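Local coordinates for beta-phenylalanine aminotransferase (Variovorax paradoxus, PDB 4AO9), which transfers the amino group of beta-phenylalanine, probably to a keto-acid acceptor, using bound pyridoxal-5'-phosphate as cofactor in a class-III aminotransferase fold, at residues A31-R36 and R401-F406; D110-A115 and M328-A333; R169-V174 and G218-V223; G292-A297 and N322-T327; F406-E411 and A437-F442. All blocks are in the same frame, centred on the assembly; numbering follows the deposited sequence.

Interaction 1. Residues A31-R36 and R401-F406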
# COMPACT_ATOMS: atom_id res chain seq x y z
N ALA A 31 -6.06 -20.98 31.04
CA ALA A 31 -6.29 -19.94 32.06
C ALA A 31 -4.99 -19.65 32.81
O ALA A 31 -4.64 -18.49 33.06
CB ALA A 31 -7.39 -20.37 33.03
N ASP A 32 -4.27 -20.72 33.15
CA ASP A 32 -2.97 -20.62 33.80
C ASP A 32 -1.94 -19.89 32.91
O ASP A 32 -1.22 -19.02 33.39
CB ASP A 32 -2.48 -22.03 34.19
CG ASP A 32 -1.12 -22.01 34.83
OD1 ASP A 32 -1.00 -21.52 35.98
OD2 ASP A 32 -0.16 -22.48 34.19
N ALA A 33 -1.90 -20.25 31.63
CA ALA A 33 -0.97 -19.60 30.69
C ALA A 33 -1.24 -18.10 30.55
O ALA A 33 -0.31 -17.29 30.54
CB ALA A 33 -1.01 -20.29 29.33
N TYR A 34 -2.53 -17.75 30.46
CA TYR A 34 -2.94 -16.34 30.41
C TYR A 34 -2.44 -15.58 31.64
O TYR A 34 -1.90 -14.48 31.52
CB TYR A 34 -4.46 -16.20 30.30
CG TYR A 34 -5.07 -16.29 28.91
CD1 TYR A 34 -4.57 -17.16 27.94
CD2 TYR A 34 -6.20 -15.54 28.59
CE1 TYR A 34 -5.16 -17.25 26.67
CE2 TYR A 34 -6.80 -15.62 27.34
CZ TYR A 34 -6.29 -16.48 26.38
OH TYR A 34 -6.90 -16.56 25.15
N ARG A 35 -2.63 -16.17 32.82
CA ARG A 35 -2.22 -15.51 34.05
C ARG A 35 -0.71 -15.28 34.12
O ARG A 35 -0.26 -14.18 34.46
CB ARG A 35 -2.68 -16.28 35.30
CG ARG A 35 -2.35 -15.54 36.59
CD ARG A 35 -2.46 -16.42 37.83
NE ARG A 35 -1.57 -17.58 37.82
CZ ARG A 35 -0.24 -17.53 37.95
NH1 ARG A 35 0.39 -16.37 38.08
NH2 ARG A 35 0.46 -18.66 37.94
N ARG A 36 0.06 -16.32 33.81
CA ARG A 36 1.51 -16.23 33.85
C ARG A 36 2.02 -15.21 32.83
O ARG A 36 2.90 -14.40 33.14
CB ARG A 36 2.15 -17.61 33.63
CG ARG A 36 2.10 -18.52 34.86
CD ARG A 36 2.87 -19.83 34.65
NE ARG A 36 2.13 -20.80 33.84
CZ ARG A 36 2.33 -21.01 32.54
NH1 ARG A 36 3.26 -20.32 31.88
NH2 ARG A 36 1.60 -21.91 31.90
N ARG A 401 -3.02 -24.42 19.86
CA ARG A 401 -2.13 -23.43 19.25
C ARG A 401 -1.73 -22.35 20.25
O ARG A 401 -0.58 -21.91 20.28
CB ARG A 401 -2.79 -22.79 18.02
CG ARG A 401 -3.06 -23.76 16.86
CD ARG A 401 -3.25 -22.98 15.56
NE ARG A 401 -2.73 -23.70 14.38
CZ ARG A 401 -2.88 -23.26 13.13
NH1 ARG A 401 -3.52 -22.12 12.89
NH2 ARG A 401 -2.39 -23.95 12.13
N GLN A 402 -2.69 -21.92 21.08
CA GLN A 402 -2.40 -20.91 22.10
C GLN A 402 -1.42 -21.46 23.14
O GLN A 402 -0.44 -20.79 23.50
CB GLN A 402 -3.67 -20.41 22.78
CG GLN A 402 -4.64 -19.69 21.86
CD GLN A 402 -5.82 -19.14 22.63
OE1 GLN A 402 -5.68 -18.17 23.38
NE2 GLN A 402 -6.98 -19.75 22.44
N LEU A 403 -1.67 -22.68 23.62
CA LEU A 403 -0.77 -23.30 24.59
C LEU A 403 0.65 -23.40 24.04
O LEU A 403 1.61 -23.11 24.76
CB LEU A 403 -1.31 -24.66 25.06
CG LEU A 403 -2.59 -24.62 25.92
CD1 LEU A 403 -3.17 -26.01 26.17
CD2 LEU A 403 -2.36 -23.92 27.25
N LEU A 404 0.78 -23.80 22.77
CA LEU A 404 2.09 -23.84 22.11
C LEU A 404 2.77 -22.47 22.08
O LEU A 404 3.95 -22.35 22.43
CB LEU A 404 1.96 -24.37 20.67
CG LEU A 404 3.26 -24.41 19.86
CD1 LEU A 404 4.33 -25.30 20.50
CD2 LEU A 404 2.96 -24.88 18.45
N PHE A 405 2.02 -21.45 21.66
CA PHE A 405 2.52 -20.08 21.59
C PHE A 405 3.08 -19.60 22.93
O PHE A 405 4.20 -19.09 22.99
CB PHE A 405 1.41 -19.13 21.09
CG PHE A 405 1.81 -17.68 21.14
CD1 PHE A 405 2.61 -17.14 20.13
CD2 PHE A 405 1.40 -16.87 22.20
CE1 PHE A 405 2.99 -15.80 20.18
CE2 PHE A 405 1.79 -15.53 22.25
CZ PHE A 405 2.59 -15.00 21.24
N PHE A 406 2.30 -19.78 24.00
CA PHE A 406 2.74 -19.35 25.33
C PHE A 406 3.91 -20.16 25.86
O PHE A 406 4.83 -19.61 26.48
CB PHE A 406 1.57 -19.35 26.32
CG PHE A 406 0.53 -18.30 26.03
CD1 PHE A 406 0.84 -16.95 26.13
CD2 PHE A 406 -0.76 -18.67 25.66
CE1 PHE A 406 -0.11 -15.98 25.85
CE2 PHE A 406 -1.72 -17.70 25.38
CZ PHE A 406 -1.40 -16.35 25.47

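Interaction 2. Residues D110-A115 and M328-A333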
# COMPACT_ATOMS: atom_id res chain seq x y z
N ASP A 110 22.41 0.76 5.75
CA ASP A 110 23.31 1.64 5.00
C ASP A 110 22.75 2.04 3.63
O ASP A 110 22.93 3.18 3.19
CB ASP A 110 24.70 1.02 4.85
CG ASP A 110 25.45 0.92 6.18
OD1 ASP A 110 25.04 1.57 7.16
OD2 ASP A 110 26.44 0.17 6.23
N ALA A 111 22.05 1.12 2.96
CA ALA A 111 21.41 1.45 1.69
C ALA A 111 20.33 2.51 1.87
O ALA A 111 20.23 3.43 1.07
CB ALA A 111 20.84 0.20 1.05
N VAL A 112 19.53 2.37 2.92
CA VAL A 112 18.47 3.33 3.20
C VAL A 112 19.07 4.69 3.56
O VAL A 112 18.60 5.73 3.06
CB VAL A 112 17.54 2.82 4.34
CG1 VAL A 112 16.56 3.91 4.80
CG2 VAL A 112 16.76 1.59 3.87
N ILE A 113 20.10 4.70 4.41
CA ILE A 113 20.76 5.96 4.78
C ILE A 113 21.33 6.67 3.54
O ILE A 113 21.14 7.88 3.37
CB ILE A 113 21.85 5.72 5.84
CG1 ILE A 113 21.20 5.35 7.18
CG2 ILE A 113 22.78 6.95 5.99
CD1 ILE A 113 22.17 4.93 8.27
N GLU A 114 22.03 5.92 2.69
CA GLU A 114 22.59 6.51 1.47
C GLU A 114 21.48 7.08 0.57
O GLU A 114 21.64 8.17 0.02
CB GLU A 114 23.46 5.50 0.71
CG GLU A 114 24.09 6.10 -0.55
CD GLU A 114 25.07 5.17 -1.26
OE1 GLU A 114 25.34 4.05 -0.77
OE2 GLU A 114 25.58 5.59 -2.33
N ALA A 115 20.37 6.35 0.43
CA ALA A 115 19.24 6.85 -0.36
C ALA A 115 18.69 8.16 0.22
O ALA A 115 18.46 9.12 -0.53
CB ALA A 115 18.15 5.81 -0.46
N MET A 328 13.50 1.12 -3.10
CA MET A 328 14.29 0.69 -4.25
C MET A 328 15.72 0.36 -3.82
O MET A 328 16.29 -0.65 -4.26
CB MET A 328 14.31 1.74 -5.36
CG MET A 328 12.92 2.13 -5.92
SD MET A 328 11.97 0.85 -6.76
CE MET A 328 10.88 0.28 -5.45
N ALA A 329 16.30 1.19 -2.96
CA ALA A 329 17.66 0.97 -2.46
C ALA A 329 17.72 -0.27 -1.56
O ALA A 329 18.61 -1.11 -1.71
CB ALA A 329 18.15 2.20 -1.72
N ALA A 330 16.77 -0.38 -0.63
CA ALA A 330 16.80 -1.48 0.33
C ALA A 330 16.58 -2.82 -0.36
O ALA A 330 17.27 -3.81 -0.06
CB ALA A 330 15.74 -1.28 1.41
N GLY A 331 15.64 -2.86 -1.29
CA GLY A 331 15.36 -4.08 -2.02
C GLY A 331 16.57 -4.57 -2.79
O GLY A 331 16.93 -5.75 -2.72
N TYR A 332 17.22 -3.66 -3.52
CA TYR A 332 18.37 -4.04 -4.31
C TYR A 332 19.53 -4.52 -3.43
O TYR A 332 20.16 -5.54 -3.73
CB TYR A 332 18.81 -2.89 -5.22
CG TYR A 332 19.91 -3.25 -6.17
CD1 TYR A 332 19.62 -3.79 -7.42
CD2 TYR A 332 21.25 -3.04 -5.82
CE1 TYR A 332 20.63 -4.13 -8.30
CE2 TYR A 332 22.27 -3.39 -6.70
CZ TYR A 332 21.95 -3.93 -7.93
OH TYR A 332 22.96 -4.26 -8.81
N ALA A 333 19.80 -3.79 -2.35
CA ALA A 333 20.86 -4.18 -1.42
C ALA A 333 20.59 -5.56 -0.82
O ALA A 333 21.48 -6.40 -0.75
CB ALA A 333 21.01 -3.14 -0.34

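Interaction 3. Residues R169-V174 and G218-V223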
# COMPACT_ATOMS: atom_id res chain seq x y z
N ARG A 169 -13.14 -10.18 -19.68
CA ARG A 169 -14.01 -11.08 -18.90
C ARG A 169 -14.03 -10.63 -17.45
O ARG A 169 -13.20 -9.82 -17.04
CB ARG A 169 -13.51 -12.53 -18.97
CG ARG A 169 -13.37 -13.09 -20.39
CD ARG A 169 -12.65 -14.41 -20.34
NE ARG A 169 -12.49 -14.99 -21.67
CZ ARG A 169 -12.08 -16.24 -21.87
NH1 ARG A 169 -11.78 -17.03 -20.85
NH2 ARG A 169 -12.00 -16.69 -23.12
N ARG A 170 -14.96 -11.17 -16.67
CA ARG A 170 -15.16 -10.68 -15.29
C ARG A 170 -14.94 -11.69 -14.16
O ARG A 170 -14.72 -11.29 -13.02
CB ARG A 170 -16.58 -10.12 -15.11
CG ARG A 170 -17.04 -9.18 -16.19
CD ARG A 170 -16.21 -7.93 -16.23
NE ARG A 170 -16.31 -7.19 -14.97
CZ ARG A 170 -15.48 -6.21 -14.62
NH1 ARG A 170 -14.49 -5.84 -15.43
NH2 ARG A 170 -15.66 -5.59 -13.46
N LYS A 171 -15.05 -12.98 -14.44
CA LYS A 171 -15.04 -13.96 -13.37
C LYS A 171 -13.62 -14.34 -12.97
O LYS A 171 -12.75 -14.52 -13.82
CB LYS A 171 -15.85 -15.19 -13.77
CG LYS A 171 -16.18 -16.09 -12.60
CD LYS A 171 -17.08 -17.26 -12.98
CE LYS A 171 -18.48 -16.82 -13.42
NZ LYS A 171 -19.31 -16.23 -12.32
N ILE A 172 -13.39 -14.44 -11.67
CA ILE A 172 -12.07 -14.72 -11.12
C ILE A 172 -12.13 -16.01 -10.30
O ILE A 172 -12.91 -16.10 -9.36
CB ILE A 172 -11.60 -13.57 -10.22
CG1 ILE A 172 -11.53 -12.27 -11.02
CG2 ILE A 172 -10.24 -13.92 -9.57
CD1 ILE A 172 -11.33 -11.03 -10.15
N VAL A 173 -11.34 -17.01 -10.68
CA VAL A 173 -11.23 -18.24 -9.90
C VAL A 173 -10.15 -18.09 -8.84
O VAL A 173 -9.01 -17.73 -9.13
CB VAL A 173 -10.94 -19.45 -10.81
CG1 VAL A 173 -10.64 -20.70 -9.98
CG2 VAL A 173 -12.13 -19.71 -11.73
N VAL A 174 -10.54 -18.35 -7.60
CA VAL A 174 -9.63 -18.40 -6.45
C VAL A 174 -9.92 -19.67 -5.66
O VAL A 174 -10.84 -20.44 -6.01
CB VAL A 174 -9.81 -17.16 -5.53
CG1 VAL A 174 -9.30 -15.90 -6.23
CG2 VAL A 174 -11.28 -17.01 -5.07
N GLY A 218 -15.83 -21.59 -18.70
CA GLY A 218 -14.70 -21.10 -19.49
C GLY A 218 -14.75 -19.68 -20.02
O GLY A 218 -13.87 -18.86 -19.72
N PRO A 219 -15.80 -19.35 -20.80
CA PRO A 219 -15.86 -18.04 -21.46
C PRO A 219 -15.96 -16.87 -20.49
O PRO A 219 -15.68 -15.72 -20.88
CB PRO A 219 -17.14 -18.14 -22.31
CG PRO A 219 -17.33 -19.60 -22.52
CD PRO A 219 -16.89 -20.24 -21.24
N GLU A 220 -16.33 -17.14 -19.25
CA GLU A 220 -16.47 -16.07 -18.26
C GLU A 220 -15.21 -15.79 -17.46
O GLU A 220 -15.12 -14.75 -16.80
CB GLU A 220 -17.59 -16.40 -17.27
CG GLU A 220 -18.97 -16.44 -17.89
CD GLU A 220 -20.05 -16.65 -16.84
OE1 GLU A 220 -20.24 -17.80 -16.43
OE2 GLU A 220 -20.68 -15.65 -16.43
N ILE A 221 -14.25 -16.72 -17.50
CA ILE A 221 -13.13 -16.67 -16.56
C ILE A 221 -11.97 -15.85 -17.10
O ILE A 221 -11.33 -16.24 -18.08
CB ILE A 221 -12.67 -18.07 -16.12
CG1 ILE A 221 -13.81 -18.79 -15.38
CG2 ILE A 221 -11.43 -17.96 -15.21
CD1 ILE A 221 -13.57 -20.27 -15.19
N ALA A 222 -11.70 -14.72 -16.45
CA ALA A 222 -10.59 -13.86 -16.82
C ALA A 222 -9.28 -14.41 -16.30
O ALA A 222 -8.24 -14.30 -16.95
CB ALA A 222 -10.80 -12.45 -16.23
N VAL A 223 -9.32 -14.99 -15.10
CA VAL A 223 -8.09 -15.27 -14.38
C VAL A 223 -8.31 -16.35 -13.35
O VAL A 223 -9.40 -16.47 -12.77
CB VAL A 223 -7.50 -13.95 -13.79
CG1 VAL A 223 -8.48 -13.27 -12.89
CG2 VAL A 223 -6.17 -14.19 -13.09
O HOH W 1 -17.32 -12.48 -17.70
O HOH W 2 -21.74 -15.81 -13.75

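Interaction 4. Residues G292-A297 and N322-T327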
# COMPACT_ATOMS: atom_id res chain seq x y z
N GLY A 292 12.74 -5.21 3.39
CA GLY A 292 12.11 -4.92 4.67
C GLY A 292 11.29 -3.64 4.67
O GLY A 292 10.62 -3.33 5.65
N MET A 293 11.32 -2.91 3.56
CA MET A 293 10.54 -1.70 3.39
C MET A 293 9.21 -2.02 2.69
O MET A 293 9.10 -3.05 2.04
CB MET A 293 11.32 -0.68 2.54
CG MET A 293 12.75 -0.40 3.02
SD MET A 293 12.80 0.40 4.63
CE MET A 293 11.90 1.92 4.30
N SER A 294 8.22 -1.14 2.83
CA SER A 294 6.93 -1.28 2.14
C SER A 294 7.16 -1.61 0.68
O SER A 294 7.96 -0.95 0.00
CB SER A 294 6.14 0.02 2.23
OG SER A 294 6.82 1.06 1.54
N PHE A 295 6.49 -2.65 0.18
CA PHE A 295 6.78 -3.11 -1.17
C PHE A 295 5.75 -4.09 -1.69
O PHE A 295 5.22 -4.91 -0.93
CB PHE A 295 8.14 -3.83 -1.18
CG PHE A 295 8.48 -4.45 -2.50
CD1 PHE A 295 9.13 -3.70 -3.48
CD2 PHE A 295 8.14 -5.78 -2.78
CE1 PHE A 295 9.42 -4.25 -4.71
CE2 PHE A 295 8.41 -6.33 -4.04
CZ PHE A 295 9.06 -5.56 -4.99
N GLY A 296 5.49 -4.01 -3.00
CA GLY A 296 4.89 -5.10 -3.77
C GLY A 296 5.28 -4.92 -5.22
O GLY A 296 5.82 -3.88 -5.61
N ALA A 297 5.04 -5.95 -6.04
CA ALA A 297 5.22 -5.81 -7.49
C ALA A 297 4.31 -6.79 -8.20
O ALA A 297 3.98 -7.84 -7.68
CB ALA A 297 6.69 -6.04 -7.92
N ASN A 322 5.11 4.22 -4.86
CA ASN A 322 5.48 2.98 -5.58
C ASN A 322 6.95 2.83 -5.88
O ASN A 322 7.50 1.73 -5.75
CB ASN A 322 4.71 2.85 -6.90
CG ASN A 322 3.21 2.90 -6.71
OD1 ASN A 322 2.71 3.55 -5.79
ND2 ASN A 322 2.49 2.23 -7.59
N ASN A 323 7.60 3.93 -6.28
CA ASN A 323 8.99 3.86 -6.72
C ASN A 323 9.93 4.57 -5.74
O ASN A 323 11.03 4.99 -6.12
CB ASN A 323 9.13 4.43 -8.14
CG ASN A 323 8.98 5.94 -8.21
OD1 ASN A 323 8.35 6.56 -7.35
ND2 ASN A 323 9.55 6.55 -9.25
N ASN A 324 9.52 4.67 -4.48
CA ASN A 324 10.29 5.48 -3.54
C ASN A 324 11.71 4.98 -3.39
O ASN A 324 11.95 3.78 -3.38
CB ASN A 324 9.57 5.57 -2.19
CG ASN A 324 9.78 4.36 -1.34
OD1 ASN A 324 10.81 4.22 -0.66
ND2 ASN A 324 8.79 3.46 -1.34
N VAL A 325 12.66 5.92 -3.31
CA VAL A 325 14.07 5.55 -3.35
C VAL A 325 14.54 4.68 -2.20
O VAL A 325 15.48 3.91 -2.35
CB VAL A 325 15.01 6.78 -3.48
CG1 VAL A 325 14.85 7.44 -4.82
CG2 VAL A 325 14.82 7.76 -2.32
N MET A 326 13.89 4.80 -1.04
CA MET A 326 14.31 3.99 0.10
C MET A 326 14.00 2.51 -0.12
O MET A 326 14.87 1.66 0.09
CB MET A 326 13.68 4.52 1.38
CG MET A 326 14.25 5.90 1.75
SD MET A 326 13.25 6.75 2.97
CE MET A 326 13.59 5.75 4.41
N THR A 327 12.79 2.21 -0.55
CA THR A 327 12.42 0.84 -0.93
C THR A 327 13.29 0.31 -2.07
O THR A 327 13.78 -0.81 -2.01
CB THR A 327 10.93 0.74 -1.33
OG1 THR A 327 10.12 1.09 -0.19
CG2 THR A 327 10.56 -0.68 -1.81
O HOH W 3 9.38 2.47 2.01

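Interaction 5. Residues F406-E411 and A437-F442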
# COMPACT_ATOMS: atom_id res chain seq x y z
N PHE A 406 2.30 -19.78 24.00
CA PHE A 406 2.74 -19.35 25.33
C PHE A 406 3.91 -20.16 25.86
O PHE A 406 4.83 -19.61 26.48
CB PHE A 406 1.57 -19.35 26.32
CG PHE A 406 0.53 -18.30 26.03
CD1 PHE A 406 0.84 -16.95 26.13
CD2 PHE A 406 -0.76 -18.67 25.66
CE1 PHE A 406 -0.11 -15.98 25.85
CE2 PHE A 406 -1.72 -17.70 25.38
CZ PHE A 406 -1.40 -16.35 25.47
N HIS A 407 3.90 -21.47 25.58
CA HIS A 407 5.02 -22.32 25.91
C HIS A 407 6.31 -21.82 25.24
O HIS A 407 7.35 -21.74 25.88
CB HIS A 407 4.76 -23.78 25.52
CG HIS A 407 5.95 -24.67 25.69
ND1 HIS A 407 6.36 -25.14 26.92
CD2 HIS A 407 6.86 -25.13 24.79
CE1 HIS A 407 7.45 -25.86 26.77
NE2 HIS A 407 7.77 -25.88 25.49
N LEU A 408 6.22 -21.49 23.95
CA LEU A 408 7.40 -21.03 23.23
C LEU A 408 7.92 -19.72 23.83
O LEU A 408 9.13 -19.56 24.00
CB LEU A 408 7.12 -20.91 21.72
CG LEU A 408 6.99 -22.26 21.00
CD1 LEU A 408 6.46 -22.03 19.59
CD2 LEU A 408 8.31 -23.02 20.98
N LEU A 409 7.02 -18.82 24.20
CA LEU A 409 7.45 -17.60 24.91
C LEU A 409 8.24 -17.95 26.17
O LEU A 409 9.28 -17.34 26.43
CB LEU A 409 6.28 -16.68 25.27
CG LEU A 409 5.52 -15.99 24.13
CD1 LEU A 409 4.40 -15.14 24.70
CD2 LEU A 409 6.44 -15.13 23.26
N ASN A 410 7.75 -18.92 26.94
CA ASN A 410 8.46 -19.38 28.15
C ASN A 410 9.86 -19.92 27.86
O ASN A 410 10.76 -19.84 28.70
CB ASN A 410 7.67 -20.47 28.88
CG ASN A 410 6.33 -19.99 29.42
OD1 ASN A 410 5.41 -20.80 29.60
ND2 ASN A 410 6.21 -18.70 29.69
N GLU A 411 10.02 -20.50 26.66
CA GLU A 411 11.28 -21.06 26.20
C GLU A 411 12.11 -20.06 25.37
O GLU A 411 12.99 -20.46 24.61
CB GLU A 411 11.03 -22.34 25.40
CG GLU A 411 10.35 -23.45 26.21
CD GLU A 411 11.05 -23.75 27.52
OE1 GLU A 411 12.28 -24.01 27.51
OE2 GLU A 411 10.38 -23.72 28.58
N ALA A 437 14.06 -28.44 20.61
CA ALA A 437 14.02 -28.78 22.03
C ALA A 437 12.75 -28.25 22.71
O ALA A 437 12.19 -28.92 23.59
CB ALA A 437 15.27 -28.27 22.74
N ALA A 438 12.27 -27.08 22.28
CA ALA A 438 11.07 -26.48 22.85
C ALA A 438 9.79 -27.22 22.45
O ALA A 438 8.84 -27.31 23.23
CB ALA A 438 10.98 -25.00 22.51
N ILE A 439 9.77 -27.77 21.24
CA ILE A 439 8.66 -28.62 20.83
C ILE A 439 8.70 -29.92 21.62
O ILE A 439 7.67 -30.43 22.05
CB ILE A 439 8.67 -28.87 19.29
CG1 ILE A 439 8.56 -27.54 18.52
CG2 ILE A 439 7.55 -29.85 18.86
CD1 ILE A 439 7.32 -26.69 18.87
N GLY A 440 9.92 -30.44 21.85
CA GLY A 440 10.12 -31.62 22.69
C GLY A 440 9.59 -31.41 24.09
O GLY A 440 8.87 -32.25 24.63
N SER A 441 9.94 -30.27 24.69
CA SER A 441 9.46 -29.96 26.04
C SER A 441 7.96 -29.67 26.06
O SER A 441 7.29 -29.96 27.05
CB SER A 441 10.27 -28.82 26.69
OG SER A 441 10.11 -27.61 25.98
N PHE A 442 7.44 -29.10 24.98
CA PHE A 442 6.00 -28.90 24.86
C PHE A 442 5.24 -30.23 24.93
O PHE A 442 4.32 -30.38 25.73
CB PHE A 442 5.64 -28.16 23.56
CG PHE A 442 4.16 -27.95 23.39
CD1 PHE A 442 3.48 -27.03 24.19
CD2 PHE A 442 3.45 -28.66 22.43
CE1 PHE A 442 2.11 -26.84 24.04
CE2 PHE A 442 2.08 -28.47 22.27
CZ PHE A 442 1.41 -27.56 23.07
O HOH W 4 12.86 -26.17 25.68

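Interaction 1. Residues A31-R36 and R401-F406
Helix-helix packing between Ala-33 and Tyr-34 of the N-terminal helix 23-40 and Gln-402, Leu-403 and Phe-406 of helix 398-410 joins the two ends of the chain in one domain, as in fold type I aminotransferases, whose small domain is built from both termini. The axes of the two short segments run roughly in the same direction, 34° apart, and approach to 10.2 Å. Ala-33 fills the middle of this gap: its CB lies 4.0 Å from CD2 of Phe-406 and also touches the CD2 branch of Leu-403. Next to it, the Tyr-34 ring approaches the Phe-406 ring obliquely, with the planes at 61°, and the nearest atoms are CE1 of Tyr-34 and CE2 of Phe-406 at 3.7 Å. Phe-405 CD2 sits over the centre of one face of the Phe-406 ring, and Phe-37 adds an edge-to-face contact. Tyr-34 leans toward helix 398-410 because CG stands beside its backbone N (chi1 -85°), and its phenol thus reaches past Phe-406 to the amide of Gln-402. Tyr-34 OH donates to Gln-402 OE1 over 2.7 Å, in the plane of that carbonyl; OE1 in turn lies at the edge of the tyrosine ring. Gln-402 meets it with a chain extended beyond CG. On the flank of helix 23-40, Arg-36 holds Asp-32 side-on: NE and NH2 of Arg-36 both donate to Asp-32 OD2, each at 2.9 Å and from the same face of the carboxylate.

Interaction 2. Residues D110-A115 and M328-A333
The flat groups that meet where Ala-111 faces Ala-329 are peptide units, not rings, and methyl groups rest against their oxygens. Ala-111 O lies 3.7 Å from Ala-329 CB, and the exchange is reciprocal, since Ala-329 O is 3.8 Å from Ala-111 CB. Around this pair the contact consists of small side chains. Ala-111 CB meets Ala-333 CB at 3.6 Å, one turn further along the second helix, and Ala-115 CB meets Ala-329 CB at 3.8 Å, one turn further along the first. Helices 106-117 and 325-337 pack antiparallel here, through alanines: the axes of segments 110-115 and 328-333 run at 148° to each other, and with nothing larger than a methyl at the centre they come within 8.1 Å. Val-112 closes one flank. Its CG2, which stands beside the backbone N, reaches Ala-330 CB at 3.9 Å. The same Ala-330 also packs on Met-293, which ties the pair to the loop leading into strand 296-300. Helix 106-117 lies at the dimer interface as well, where Val-112 touches Met-116 and Ile-113 touches Ile-113, both partners belonging to the second subunit. Beyond the helix pair, the ring of Tyr-332 makes a cation-pi contact with Arg-131.

Interaction 3. Residues R169-V174 and G218-V223
Arg-169 runs along segment 218-223 as an extended arm, meeting backbone oxygens at almost every step. Its CB lies 3.5 Å from Glu-220 O, CG touches Pro-219 O, and CD packs 3.2 Å from Ile-221 O. With the chain straight from CG to NE, the guanidinium comes to lie under Pro-219 O, which covers one face, while Ile-221 O sits at the edge near its plane. There NH1 of Arg-169 donates to Ile-221 O over 2.9 Å with an N-H...O angle of 158°, and NH2 continues to Val-253 O. Beyond the arginine the segments become neighbouring parallel strands of the seven-stranded sheet typical of the large domain of fold type I enzymes. Lys-171 N donates to Glu-220 O, Ala-222 N to Lys-171 O (2.8 Å) and Val-173 N to Val-223 O (2.9 Å). Between the Lys-171/Ile-221 and Ile-172/Val-223 pairs the register slips by one residue, a beta bulge at which Ala-222 takes helical backbone angles. Ile-172 and Val-223 lie side by side on one sheet face, CG1 to CG1 at 3.7 Å; Val-173 CG2 meets Ile-221 CD1 on the other. Lys-171 NZ forms its salt bridge with Asp-198 and is linked to Glu-220 OE2 only through a water. The polar hold is therefore three backbone bonds plus one arginine bond to a main-chain carbonyl, and the nearby carbonyl dipoles would probably stabilise the guanidinium charge.

Interaction 4. Residues G292-A297 and N322-T327
Thr-327 borders Ser-294 O with both of its branches. OG1 is directed to the loop backbone and donates to Ser-294 O over 3.0 Å, in the plane of that carbonyl, while CG2, placed anti to the threonine N (chi1 -62° for OG1), lies beside the same oxygen and also meets the Phe-295 ring at its edge, 3.7 Å from CD1. The threonine and phenylalanine side chains cross at about a right angle. Met-293 comes over the other flank, with Met-293 CB 3.5 Å from Thr-327 OG1. Its bent chain brings Met-293 CE to 4.2 Å from Met-326 CE. All this happens at the start of helix 325-337, where Asn-324 is the N-cap: its OD1 accepts from Thr-327 N at 2.8 Å with a nearly straight bond (177°), and its ND2 donates to Thr-327 OG1. A water bound to Ser-294 OG also donates to Thr-327 OG1, at 2.7 Å. The buried threonine hydroxyl is thus gripped by three bonds, accepting from Asn-324 and the water and giving its proton to Ser-294 O. Across the dimer interface, Ser-294 OG makes a weak hydrogen bond with Ser-294 OG of the second subunit, and Met-293 and Met-326 each pack on the other's counterpart there. Asn-121 of that subunit donates through ND2 to Gly-292 O.

Interaction 5. Residues F406-E411 and A437-F442
A partly buried helix-helix contact, centred on the His-407 imidazole and a turn of helix 429-445, packs the end of helix 398-410 against the last long helix of the chain. His-407 points across because its CG is anti to the backbone N (chi1 173°). At the ring edge, NE2 of His-407 donates to Ala-438 O over 2.9 Å and is hydrogen-bonded to Ser-441 OG at 3.0 Å, where either atom could be the donor; both bonds are bent, near 132° at the hydrogen. Ala-438 O also accepts the helical bond from Phe-442 N, so the imidazole joins a carbonyl already engaged within helix 429-445. Over one face of the imidazole lies Phe-442 CA, and the Phe-442 ring lies oblique to the imidazole, its CD1 3.7 Å from His-407 CB. Within the C-terminal part of the fold the axes of 406-410 and 437-442 are inclined at 123°, and the apolar seam beside the histidine is completed by Ala-438 CB, which touches Leu-408 CD2 at 3.7 Å and Glu-411 CB at 3.9 Å. Leu-408 and Ala-438 both rest on Ile-413 of the following strand. Glu-411 leaves helical geometry just after the helix, and a water that donates to its OE1 connects it to Ser-441 OG.

Overall arrangement
The five contacts fall into two touching pairs and one strand pair that touches none of the others. Interactions 1 and 5 share Phe-406 and helix 398-410, their centres 11 Å apart, and place helices 23-40 and 429-445 against that common helix. Interactions 2 and 4 likewise share helix 325-337, with centres 10 Å apart, and both touch the second subunit. Interaction 3 lies across the chain's centre from interaction 1, about 45 Å between centres; it and interaction 4 reach the same seven-stranded sheet, about 13 Å apart at their nearest atoms. Interaction 4 comes close to the cofactor, the Phe-295 side chain being about 7 Å from a bound pyridoxal-5'-phosphate, against about 13 Å for Ile-172 of interaction 3.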